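Local coordinates for De novo designed protein Foldit4 (Synthetic construct, PDB 6WI5) that has no known natural function, being a de novo Foldit design that folds as a compact ferredoxin-like alpha/beta protein, at residues L65-R68 against I69-E72; L20-R23 against I24-V28. One frame throughout, in Å; residues are numbered along the deposited sequence.

Contact 1 (L65-R68 against I69-E72); sequences LVER and ILRE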
# COMPACT_ATOMS: atom_id res chain seq x y z
N LEU A 65 -1.69 -5.82 8.21
CA LEU A 65 -2.17 -4.72 7.38
C LEU A 65 -1.74 -4.89 5.93
O LEU A 65 -2.50 -4.57 5.01
CB LEU A 65 -1.65 -3.39 7.94
CG LEU A 65 -2.03 -2.13 7.17
CD1 LEU A 65 -3.54 -2.02 7.02
CD2 LEU A 65 -1.47 -0.90 7.88
N VAL A 66 -0.53 -5.40 5.70
CA VAL A 66 -0.04 -5.59 4.33
C VAL A 66 -0.89 -6.62 3.59
O VAL A 66 -1.30 -6.40 2.44
CB VAL A 66 1.45 -5.98 4.34
CG1 VAL A 66 1.87 -6.52 2.99
CG2 VAL A 66 2.30 -4.78 4.73
N GLU A 67 -1.17 -7.75 4.24
CA GLU A 67 -1.97 -8.79 3.60
C GLU A 67 -3.38 -8.30 3.29
O GLU A 67 -3.96 -8.66 2.26
CB GLU A 67 -2.02 -10.04 4.48
CG GLU A 67 -0.67 -10.70 4.67
CD GLU A 67 0.00 -11.03 3.35
OE1 GLU A 67 -0.70 -11.47 2.42
OE2 GLU A 67 1.23 -10.84 3.25
N ARG A 68 -3.95 -7.48 4.18
CA ARG A 68 -5.28 -6.95 3.93
C ARG A 68 -5.27 -5.95 2.79
O ARG A 68 -6.20 -5.91 1.98
CB ARG A 68 -5.84 -6.32 5.21
CG ARG A 68 -7.35 -6.40 5.33
CD ARG A 68 -7.83 -6.05 6.73
NE ARG A 68 -7.67 -4.64 7.05
CZ ARG A 68 -6.75 -4.15 7.89
NH1 ARG A 68 -5.92 -4.97 8.51
NH2 ARG A 68 -6.69 -2.85 8.11
N ILE A 69 -4.21 -5.14 2.70
CA ILE A 69 -4.08 -4.20 1.58
C ILE A 69 -3.94 -4.96 0.27
O ILE A 69 -4.57 -4.60 -0.74
CB ILE A 69 -2.88 -3.26 1.83
CG1 ILE A 69 -3.20 -2.26 2.94
CG2 ILE A 69 -2.49 -2.54 0.54
CD1 ILE A 69 -2.03 -1.39 3.33
N LEU A 70 -3.13 -6.02 0.26
CA LEU A 70 -2.94 -6.79 -0.97
C LEU A 70 -4.24 -7.43 -1.43
O LEU A 70 -4.50 -7.52 -2.64
CB LEU A 70 -1.86 -7.85 -0.77
CG LEU A 70 -0.46 -7.31 -0.47
CD1 LEU A 70 0.56 -8.44 -0.42
CD2 LEU A 70 -0.05 -6.26 -1.50
N ARG A 71 -5.08 -7.89 -0.49
CA ARG A 71 -6.37 -8.46 -0.86
C ARG A 71 -7.29 -7.40 -1.45
O ARG A 71 -8.01 -7.66 -2.43
CB ARG A 71 -7.03 -9.12 0.35
CG ARG A 71 -6.29 -10.33 0.90
CD ARG A 71 -7.14 -11.03 1.95
NE ARG A 71 -6.35 -11.88 2.83
CZ ARG A 71 -5.91 -11.50 4.03
NH1 ARG A 71 -5.19 -12.33 4.77
NH2 ARG A 71 -6.20 -10.29 4.49
N GLU A 72 -7.29 -6.20 -0.87
CA GLU A 72 -8.12 -5.12 -1.40
C GLU A 72 -7.63 -4.66 -2.77
O GLU A 72 -8.44 -4.27 -3.62
CB GLU A 72 -8.17 -3.95 -0.42
CG GLU A 72 -8.78 -4.29 0.92
CD GLU A 72 -10.24 -4.70 0.82
OE1 GLU A 72 -10.92 -4.28 -0.14
OE2 GLU A 72 -10.72 -5.45 1.70
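Leu-65 CG stands anti to its backbone N (chi1 179°), beside its carbonyl carbon, which brings its end nearer Ile-69; Ile-69 CG1 lies on the side of its own N (chi1 -72°), over Leu-65 O. This is i/i+4 packing on helix 59-76, one of the two helices covering the four-stranded antiparallel sheet of a ferredoxin-like fold. Leu-65 CG lies 3.9 Å from Ile-69 CD1, the two side chains crossing obliquely. Ile-69 CG1 also sits over the earlier turn, 3.2 Å from Leu-65 O, the same oxygen that accepts the Ile-69 N-H at 2.9 Å from Ile-69 N. Both residues are buried, Ile-69 reaching Ile-7 and Ile-54 of the sheet and Ile-24 of helix 17-31. One step round the helix, Val-66 and Leu-70 lie side by side and point the same way, and Leu-70 N donates to Val-66 O. Arg-68 leaves this apolar face: its chain bends at chi3, and its NE and NH1 form salt bridges with Glu-27 and Glu-31 of helix 17-31. On the Val-66 side, Leu-70 CD1 comes within 4.1 Å of Val-66 CG1.

Contact 2 (L20-R23 against I24-V28); sequences LIKR and ILEEV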
# COMPACT_ATOMS: atom_id res chain seq x y z
N LEU A 20 -8.37 3.23 -5.63
CA LEU A 20 -7.32 2.41 -5.04
C LEU A 20 -6.73 3.07 -3.80
O LEU A 20 -6.57 2.44 -2.75
CB LEU A 20 -6.24 2.12 -6.07
CG LEU A 20 -5.03 1.33 -5.57
CD1 LEU A 20 -5.45 -0.04 -5.08
CD2 LEU A 20 -3.98 1.20 -6.67
N ILE A 21 -6.40 4.36 -3.91
CA ILE A 21 -5.83 5.08 -2.77
C ILE A 21 -6.84 5.17 -1.63
O ILE A 21 -6.49 5.02 -0.46
CB ILE A 21 -5.35 6.47 -3.21
CG1 ILE A 21 -4.14 6.35 -4.14
CG2 ILE A 21 -5.01 7.34 -2.00
CD1 ILE A 21 -3.60 7.67 -4.61
N LYS A 22 -8.11 5.42 -1.96
CA LYS A 22 -9.14 5.51 -0.93
C LYS A 22 -9.28 4.19 -0.19
O LYS A 22 -9.39 4.17 1.04
CB LYS A 22 -10.48 5.92 -1.56
CG LYS A 22 -11.61 6.07 -0.55
CD LYS A 22 -12.92 6.40 -1.24
CE LYS A 22 -14.04 6.58 -0.23
NZ LYS A 22 -15.35 6.86 -0.89
N ARG A 23 -9.27 3.07 -0.92
CA ARG A 23 -9.42 1.76 -0.28
C ARG A 23 -8.22 1.45 0.62
O ARG A 23 -8.39 0.88 1.70
CB ARG A 23 -9.59 0.68 -1.34
CG ARG A 23 -9.73 -0.73 -0.78
CD ARG A 23 -11.15 -1.00 -0.30
NE ARG A 23 -12.11 -0.92 -1.39
CZ ARG A 23 -12.33 -1.90 -2.27
NH1 ARG A 23 -11.64 -3.03 -2.19
NH2 ARG A 23 -13.22 -1.74 -3.23
N ILE A 24 -7.02 1.81 0.18
CA ILE A 24 -5.82 1.52 0.97
C ILE A 24 -5.81 2.35 2.25
O ILE A 24 -5.49 1.84 3.33
CB ILE A 24 -4.56 1.75 0.13
CG1 ILE A 24 -4.51 0.76 -1.04
CG2 ILE A 24 -3.31 1.61 0.98
CD1 ILE A 24 -3.30 0.93 -1.93
N LEU A 25 -6.14 3.64 2.14
CA LEU A 25 -6.18 4.48 3.33
C LEU A 25 -7.28 4.04 4.29
O LEU A 25 -7.15 4.22 5.51
CB LEU A 25 -6.38 5.94 2.94
CG LEU A 25 -5.25 6.58 2.14
CD1 LEU A 25 -5.54 8.05 1.87
CD2 LEU A 25 -3.92 6.42 2.87
N GLU A 26 -8.36 3.47 3.77
CA GLU A 26 -9.42 2.96 4.64
C GLU A 26 -8.95 1.76 5.44
O GLU A 26 -9.29 1.62 6.62
CB GLU A 26 -10.66 2.61 3.81
CG GLU A 26 -11.48 3.81 3.40
CD GLU A 26 -12.55 3.46 2.38
OE1 GLU A 26 -12.46 2.37 1.78
OE2 GLU A 26 -13.47 4.28 2.18
N GLU A 27 -8.17 0.87 4.81
CA GLU A 27 -7.66 -0.29 5.54
C GLU A 27 -6.64 0.12 6.59
O GLU A 27 -6.57 -0.48 7.66
CB GLU A 27 -7.05 -1.29 4.56
CG GLU A 27 -8.06 -1.93 3.62
CD GLU A 27 -9.14 -2.70 4.36
OE1 GLU A 27 -8.86 -3.23 5.45
OE2 GLU A 27 -10.28 -2.76 3.85
N VAL A 28 -5.83 1.15 6.30
CA VAL A 28 -4.90 1.66 7.30
C VAL A 28 -5.66 2.27 8.47
O VAL A 28 -5.28 2.10 9.64
CB VAL A 28 -3.93 2.67 6.66
CG1 VAL A 28 -3.03 3.28 7.72
CG2 VAL A 28 -3.11 1.99 5.58
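Glu-26 lies back along the outer side of helix 17-31 against Lys-22, one turn earlier. Its CB starts 3.4 Å from Lys-22 O, and with CG on the side of its backbone N (chi1 -78°) the next carbon comes closer still, 3.2 Å between Glu-26 CG and Lys-22 O. The chain then runs on extended, so that Glu-26 CD meets the aliphatic part of the lysine, 4.0 Å from Lys-22 CG. Glu-26 OE1 lies 3.6 Å from Lys-22 O and about as near Arg-23 CA, whereas OE2 rests against the fully extended lysine, 3.4 Å from Lys-22 CE. Lys-22 NZ remains 4.4 Å from Glu-26 OE2, too far for a salt bridge, though the opposite charges probably still attract. The Arg-23 guanidinium is nearly coplanar with the carboxylate but makes its salt bridge with Glu-72 of helix 59-76. Replacing Glu-26 by alanine removes the carboxylate and is likely to leave the Lys-22 ammonium without this nearby counter-charge and its methylenes without their cover. On the inner side Leu-20 and Ile-24 point the same way, their CD1 atoms 3.9 Å apart, above Ile-9 of the sheet; Ile-21 and Leu-25 pair likewise over Val-39. Apolar i/i+4 pairs facing the strands and a charged i/i+4 pair facing outward make this a typical amphipathic helix of a ferredoxin-like fold.

In the fold
Contacts 1 and 2 are similar i/i+4 turns of the two helices, 59-76 and 17-31, lying on one face of the same sheet with centres about 10 Å apart. Each is partly buried: Leu-65 and Ile-69 in contact 1, like Leu-20 and Ile-24 in contact 2, supply core carbon, and Ile-69 touches Ile-24 where the helices meet. Both rest on the inner strands 3-11 and 47-56; contact 2 extends to edge strand 36-44 as well. Polar chemistry differs with place, since the solvent side of contact 2 uses a loose lysine-glutamate pairing within its helix, whereas oppositely charged residues between the helices make salt bridges. There Glu-27 OE2 and Glu-72 OE2 lie close, a like-charge approach that the salt-bridged arginines probably offset.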